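Local coordinates for protein sulfide-quinone reductase (Aquifex aeolicus, PDB 3HYW) that oxidises hydrogen sulfide with a quinone as electron acceptor, using bound FAD, and probably accumulates polysulfide on its active-site cysteines, at residues L109-E114 / F250-Q255; I58-A63 / Y388-V393. One frame throughout, in Å; residues are numbered along the deposited sequence.

Contact 1 of 2, residues L109-E114 / F250-Q255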
loop_
_atom_site.group_PDB
_atom_site.type_symbol
_atom_site.label_atom_id
_atom_site.label_comp_id
_atom_site.label_asym_id
_atom_site.label_seq_id
_atom_site.Cartn_x
_atom_site.Cartn_y
_atom_site.Cartn_z
ATOM N N LEU A 109 -30.949 -1.988 -18.270
ATOM C CA LEU A 109 -30.212 -0.900 -17.649
ATOM C C LEU A 109 -31.106 -0.038 -16.780
ATOM O O LEU A 109 -32.198 0.348 -17.200
ATOM C CB LEU A 109 -29.525 -0.051 -18.715
ATOM C CG LEU A 109 -28.671 -0.833 -19.725
ATOM C CD1 LEU A 109 -28.081 0.107 -20.752
ATOM C CD2 LEU A 109 -27.583 -1.623 -19.026
ATOM N N VAL A 110 -30.632 0.250 -15.570
ATOM C CA VAL A 110 -31.311 1.177 -14.655
ATOM C C VAL A 110 -30.378 2.348 -14.350
ATOM O O VAL A 110 -29.343 2.186 -13.695
ATOM C CB VAL A 110 -31.731 0.489 -13.336
ATOM C CG1 VAL A 110 -32.437 1.482 -12.382
ATOM C CG2 VAL A 110 -32.619 -0.716 -13.615
ATOM N N PHE A 111 -30.752 3.523 -14.844
ATOM C CA PHE A 111 -30.005 4.753 -14.594
ATOM C C PHE A 111 -30.518 5.397 -13.312
ATOM O O PHE A 111 -31.247 6.394 -13.341
ATOM C CB PHE A 111 -30.118 5.691 -15.802
ATOM C CG PHE A 111 -29.519 5.116 -17.057
ATOM C CD1 PHE A 111 -28.158 5.259 -17.323
ATOM C CD2 PHE A 111 -30.304 4.399 -17.956
ATOM C CE1 PHE A 111 -27.599 4.708 -18.466
ATOM C CE2 PHE A 111 -29.747 3.848 -19.112
ATOM C CZ PHE A 111 -28.399 4.006 -19.364
ATOM N N GLY A 112 -30.120 4.803 -12.188
ATOM C CA GLY A 112 -30.692 5.092 -10.878
ATOM C C GLY A 112 -30.443 6.456 -10.271
ATOM O O GLY A 112 -31.270 6.940 -9.509
ATOM N N ALA A 113 -29.310 7.076 -10.590
ATOM C CA ALA A 113 -29.022 8.429 -10.109
ATOM C C ALA A 113 -29.914 9.442 -10.820
ATOM O O ALA A 113 -30.246 9.278 -11.999
ATOM C CB ALA A 113 -27.542 8.773 -10.296
ATOM N N GLU A 114 -30.322 10.473 -10.085
ATOM C CA GLU A 114 -31.204 11.505 -10.618
ATOM C C GLU A 114 -30.532 12.232 -11.775
ATOM O O GLU A 114 -29.413 12.727 -11.636
ATOM C CB GLU A 114 -31.575 12.503 -9.517
ATOM C CG GLU A 114 -32.643 13.499 -9.913
ATOM C CD GLU A 114 -34.044 12.982 -9.654
ATOM O OE1 GLU A 114 -34.636 13.392 -8.632
ATOM O OE2 GLU A 114 -34.541 12.159 -10.459
ATOM N N PHE A 250 -21.161 7.233 -16.361
ATOM C CA PHE A 250 -21.480 6.337 -15.267
ATOM C C PHE A 250 -22.079 5.022 -15.730
ATOM O O PHE A 250 -22.814 4.972 -16.718
ATOM C CB PHE A 250 -22.363 7.031 -14.217
ATOM C CG PHE A 250 -21.574 7.850 -13.247
ATOM C CD1 PHE A 250 -21.161 7.305 -12.037
ATOM C CD2 PHE A 250 -21.192 9.148 -13.566
ATOM C CE1 PHE A 250 -20.389 8.046 -11.154
ATOM C CE2 PHE A 250 -20.433 9.899 -12.682
ATOM C CZ PHE A 250 -20.032 9.346 -11.474
ATOM N N MET A 251 -21.719 3.957 -15.021
ATOM C CA MET A 251 -22.346 2.658 -15.207
ATOM C C MET A 251 -23.732 2.689 -14.579
ATOM O O MET A 251 -23.903 3.238 -13.478
ATOM C CB MET A 251 -21.520 1.551 -14.550
ATOM C CG MET A 251 -20.082 1.456 -15.032
ATOM S SD MET A 251 -19.914 1.190 -16.813
ATOM C CE MET A 251 -20.749 -0.386 -17.012
ATOM N N PRO A 252 -24.730 2.134 -15.288
ATOM C CA PRO A 252 -26.027 1.885 -14.680
ATOM C C PRO A 252 -26.016 0.562 -13.920
ATOM O O PRO A 252 -25.111 -0.258 -14.113
ATOM C CB PRO A 252 -26.966 1.811 -15.886
ATOM C CG PRO A 252 -26.115 1.318 -17.007
ATOM C CD PRO A 252 -24.693 1.737 -16.711
ATOM N N SER A 253 -26.991 0.374 -13.036
ATOM C CA SER A 253 -27.195 -0.924 -12.401
ATOM C C SER A 253 -28.049 -1.788 -13.335
ATOM O O SER A 253 -28.623 -1.284 -14.306
ATOM C CB SER A 253 -27.861 -0.760 -11.038
ATOM O OG SER A 253 -29.160 -0.217 -11.172
ATOM N N PHE A 254 -28.120 -3.086 -13.060
ATOM C CA PHE A 254 -28.852 -3.993 -13.941
ATOM C C PHE A 254 -30.090 -4.550 -13.259
ATOM O O PHE A 254 -30.080 -4.801 -12.055
ATOM C CB PHE A 254 -27.985 -5.170 -14.389
ATOM C CG PHE A 254 -26.722 -4.790 -15.119
ATOM C CD1 PHE A 254 -26.617 -3.591 -15.828
ATOM C CD2 PHE A 254 -25.651 -5.675 -15.144
ATOM C CE1 PHE A 254 -25.445 -3.265 -16.512
ATOM C CE2 PHE A 254 -24.466 -5.369 -15.842
ATOM C CZ PHE A 254 -24.361 -4.163 -16.520
ATOM N N GLN A 255 -31.155 -4.730 -14.032
ATOM C CA GLN A 255 -32.290 -5.532 -13.594
ATOM C C GLN A 255 -32.607 -6.530 -14.702
ATOM O O GLN A 255 -31.986 -6.503 -15.767
ATOM C CB GLN A 255 -33.511 -4.660 -13.252
ATOM C CG GLN A 255 -34.179 -3.944 -14.441
ATOM C CD GLN A 255 -35.468 -3.205 -14.059
ATOM O OE1 GLN A 255 -36.164 -3.583 -13.116
ATOM N NE2 GLN A 255 -35.791 -2.153 -14.808
#

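Contact 2 of 2, residues I58-A63 / Y388-V393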
loop_
_atom_site.group_PDB
_atom_site.type_symbol
_atom_site.label_atom_id
_atom_site.label_comp_id
_atom_site.label_asym_id
_atom_site.label_seq_id
_atom_site.Cartn_x
_atom_site.Cartn_y
_atom_site.Cartn_z
ATOM N N ILE A 58 -17.213 -4.580 -35.040
ATOM C CA ILE A 58 -17.425 -5.293 -33.774
ATOM C C ILE A 58 -18.857 -5.812 -33.639
ATOM O O ILE A 58 -19.362 -5.986 -32.529
ATOM C CB ILE A 58 -17.070 -4.416 -32.530
ATOM C CG1 ILE A 58 -17.975 -3.173 -32.466
ATOM C CG2 ILE A 58 -15.596 -4.020 -32.576
ATOM C CD1 ILE A 58 -18.189 -2.602 -31.078
ATOM N N SER A 59 -19.500 -6.055 -34.777
ATOM C CA SER A 59 -20.861 -6.589 -34.807
ATOM C C SER A 59 -21.025 -7.583 -35.958
ATOM O O SER A 59 -20.264 -7.549 -36.923
ATOM C CB SER A 59 -21.888 -5.459 -34.930
ATOM O OG SER A 59 -21.599 -4.622 -36.038
ATOM N N VAL A 60 -22.020 -8.459 -35.836
ATOM C CA VAL A 60 -22.310 -9.490 -36.833
ATOM C C VAL A 60 -23.823 -9.545 -37.104
ATOM O O VAL A 60 -24.593 -9.900 -36.207
ATOM C CB VAL A 60 -21.818 -10.891 -36.354
ATOM C CG1 VAL A 60 -22.043 -11.951 -37.435
ATOM C CG2 VAL A 60 -20.339 -10.854 -35.972
ATOM N N PRO A 61 -24.258 -9.189 -38.332
ATOM C CA PRO A 61 -25.675 -9.377 -38.683
ATOM C C PRO A 61 -26.082 -10.861 -38.629
ATOM O O PRO A 61 -25.418 -11.717 -39.229
ATOM C CB PRO A 61 -25.758 -8.820 -40.109
ATOM C CG PRO A 61 -24.580 -7.892 -40.222
ATOM C CD PRO A 61 -23.506 -8.576 -39.443
ATOM N N LEU A 62 -27.164 -11.143 -37.911
ATOM C CA LEU A 62 -27.570 -12.517 -37.580
ATOM C C LEU A 62 -28.485 -13.210 -38.588
ATOM O O LEU A 62 -28.415 -14.430 -38.747
ATOM C CB LEU A 62 -28.221 -12.547 -36.197
ATOM C CG LEU A 62 -27.305 -12.102 -35.049
ATOM C CD1 LEU A 62 -28.060 -11.995 -33.733
ATOM C CD2 LEU A 62 -26.119 -13.051 -34.922
ATOM N N ALA A 63 -29.347 -12.440 -39.252
ATOM C CA ALA A 63 -30.319 -13.002 -40.197
ATOM C C ALA A 63 -29.683 -13.785 -41.348
ATOM O O ALA A 63 -30.153 -14.875 -41.667
ATOM C CB ALA A 63 -31.263 -11.924 -40.726
ATOM N N TYR A 388 -10.714 -12.880 -32.561
ATOM C CA TYR A 388 -10.992 -14.308 -32.369
ATOM C C TYR A 388 -12.456 -14.605 -32.029
ATOM O O TYR A 388 -13.050 -15.501 -32.622
ATOM C CB TYR A 388 -10.051 -14.906 -31.309
ATOM C CG TYR A 388 -10.368 -16.340 -30.904
ATOM C CD1 TYR A 388 -10.274 -17.385 -31.824
ATOM C CD2 TYR A 388 -10.743 -16.647 -29.592
ATOM C CE1 TYR A 388 -10.559 -18.703 -31.455
ATOM C CE2 TYR A 388 -11.022 -17.969 -29.208
ATOM C CZ TYR A 388 -10.928 -18.987 -30.146
ATOM O OH TYR A 388 -11.206 -20.294 -29.788
ATOM N N PHE A 389 -13.039 -13.863 -31.091
ATOM C CA PHE A 389 -14.429 -14.106 -30.728
ATOM C C PHE A 389 -15.395 -13.812 -31.877
ATOM O O PHE A 389 -16.313 -14.595 -32.128
ATOM C CB PHE A 389 -14.859 -13.344 -29.465
ATOM C CG PHE A 389 -16.077 -13.935 -28.803
ATOM C CD1 PHE A 389 -17.359 -13.488 -29.131
ATOM C CD2 PHE A 389 -15.945 -14.971 -27.885
ATOM C CE1 PHE A 389 -18.485 -14.053 -28.534
ATOM C CE2 PHE A 389 -17.065 -15.548 -27.290
ATOM C CZ PHE A 389 -18.342 -15.087 -27.614
ATOM N N LEU A 390 -15.195 -12.688 -32.563
ATOM C CA LEU A 390 -16.041 -12.340 -33.714
ATOM C C LEU A 390 -15.957 -13.398 -34.798
ATOM O O LEU A 390 -16.964 -13.737 -35.433
ATOM C CB LEU A 390 -15.666 -10.977 -34.306
ATOM C CG LEU A 390 -16.367 -9.663 -33.897
ATOM C CD1 LEU A 390 -17.752 -9.829 -33.266
ATOM C CD2 LEU A 390 -15.480 -8.751 -33.062
ATOM N N TRP A 391 -14.753 -13.921 -35.016
ATOM C CA TRP A 391 -14.573 -15.037 -35.942
ATOM C C TRP A 391 -15.450 -16.235 -35.533
ATOM O O TRP A 391 -16.128 -16.834 -36.373
ATOM C CB TRP A 391 -13.094 -15.447 -36.033
ATOM C CG TRP A 391 -12.886 -16.550 -37.000
ATOM C CD1 TRP A 391 -12.659 -16.436 -38.345
ATOM C CD2 TRP A 391 -12.918 -17.950 -36.715
ATOM N NE1 TRP A 391 -12.544 -17.685 -38.909
ATOM C CE2 TRP A 391 -12.697 -18.630 -37.931
ATOM C CE3 TRP A 391 -13.109 -18.699 -35.546
ATOM C CZ2 TRP A 391 -12.661 -20.024 -38.012
ATOM C CZ3 TRP A 391 -13.070 -20.083 -35.630
ATOM C CH2 TRP A 391 -12.849 -20.728 -36.850
ATOM N N LYS A 392 -15.432 -16.565 -34.242
ATOM C CA LYS A 392 -16.204 -17.690 -33.701
ATOM C C LYS A 392 -17.707 -17.530 -33.922
ATOM O O LYS A 392 -18.387 -18.495 -34.266
ATOM C CB LYS A 392 -15.916 -17.873 -32.207
ATOM C CG LYS A 392 -14.571 -18.504 -31.909
ATOM C CD LYS A 392 -14.546 -19.099 -30.515
ATOM C CE LYS A 392 -14.567 -18.027 -29.442
ATOM N NZ LYS A 392 -14.751 -18.654 -28.124
ATOM N N VAL A 393 -18.209 -16.310 -33.739
ATOM C CA VAL A 393 -19.610 -15.991 -34.041
ATOM C C VAL A 393 -19.918 -16.266 -35.515
ATOM O O VAL A 393 -20.923 -16.904 -35.846
ATOM C CB VAL A 393 -19.965 -14.516 -33.649
ATOM C CG1 VAL A 393 -21.398 -14.161 -34.056
ATOM C CG2 VAL A 393 -19.771 -14.296 -32.155
#

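Contact 1 of 2, residues L109-E114 / F250-Q255
Val110 and Ser253 form an antiparallel hydrogen-bonded pair: Val110 N donates to Ser253 O (2.8 Å, 159° at the hydrogen). Ser253 N in turn donates to Val110 O at 3.0 Å. This joins edge strand 108-110 to strand 247-255 of a mixed five-stranded sheet in the pyridine nucleotide-disulphide oxidoreductase fold. Leu109 and Phe254, the neighbouring non-hydrogen-bonded pair, share the other face. There CD2 of Leu109 reaches Phe254 CE1 at 3.7 Å, meeting the ring obliquely, and also packs against Pro252 CG. Phe254 also touches the bound hydrogen sulfide, while Met251, turned away from the 109-114 segment, touches that ligand and Cys124. Past the paired residues the chain folds into an inverse gamma turn centred on Phe111, whose ring comes back alongside Pro252: CB of Pro252 sits over one ring face, a CH-pi contact 4.1 Å from the centroid and 20° off the normal. On the Val110 face, with CG1 trans to the backbone N (chi1 180°), the other methyl, CG2, is left on the side of Gln255 and its extended chain; the two side chains cross at about a right angle, with Val110 CG2 3.7 Å from Gln255 CG.

Contact 2 of 2, residues I58-A63 / Y388-V393
Leu390 lays its two methyls on the Val60 side chain and on the backbone at Ile58, CD1 lying 3.9 Å from Val60 CG2 and CD2 4.0 Å from the CA of Ile58. CD1 also lies against the backbone between Ile58 and Ser59, 4.4 Å from Ser59 N. One turn further along helix 376-395, Val393 adds the second hydrophobic contact: its CG1, anti to the backbone N (chi1 176°), comes within 4.0 Å of Val60 CG2. Val60 points toward the helix, antiparallel to the Leu390 and Val393 side chains that it lies beside, and its CG2 touches both. Strand and helix run nearly parallel, 9° between their directions, with axes 9.1 Å apart. The packing joins the two-stranded antiparallel sheet of 38-40 and 59-61 to helix 376-395; Phe39 of the partner strand also touches Leu390 and Val393, extending the apolar surface. Lys392, on the same helix, makes a salt bridge through NZ with OE1 of Glu403, a residue of the quinone pocket, while Ser59 OG bonds to Phe55 O. With no hydrogen bond crossing between the segments, the contact rests on van der Waals packing of buried aliphatic groups, consistent with hydrophobic rather than directional polar stabilisation.

Contacts 1 and 2 lie on opposite sides of the chain's centre, their own centres 28 Å apart and their nearest atoms about 14 Å apart, so neither touches the other. In sequence, contact 1 falls wholly between the two segments of contact 2. The FAD relates them: the side chain of Phe254 in contact 1 is about 4 Å from the bound hydrogen sulfide and about 5 Å from the flavin cofactor, whereas in contact 2 the side chain of Ile58 is about 9 Å from FAD and that of Leu390 about 11 Å from the bound decylubiquinone. Contact 1 thus borders the sulfide site, whereas contact 2 stands off from both the FAD and the quinone.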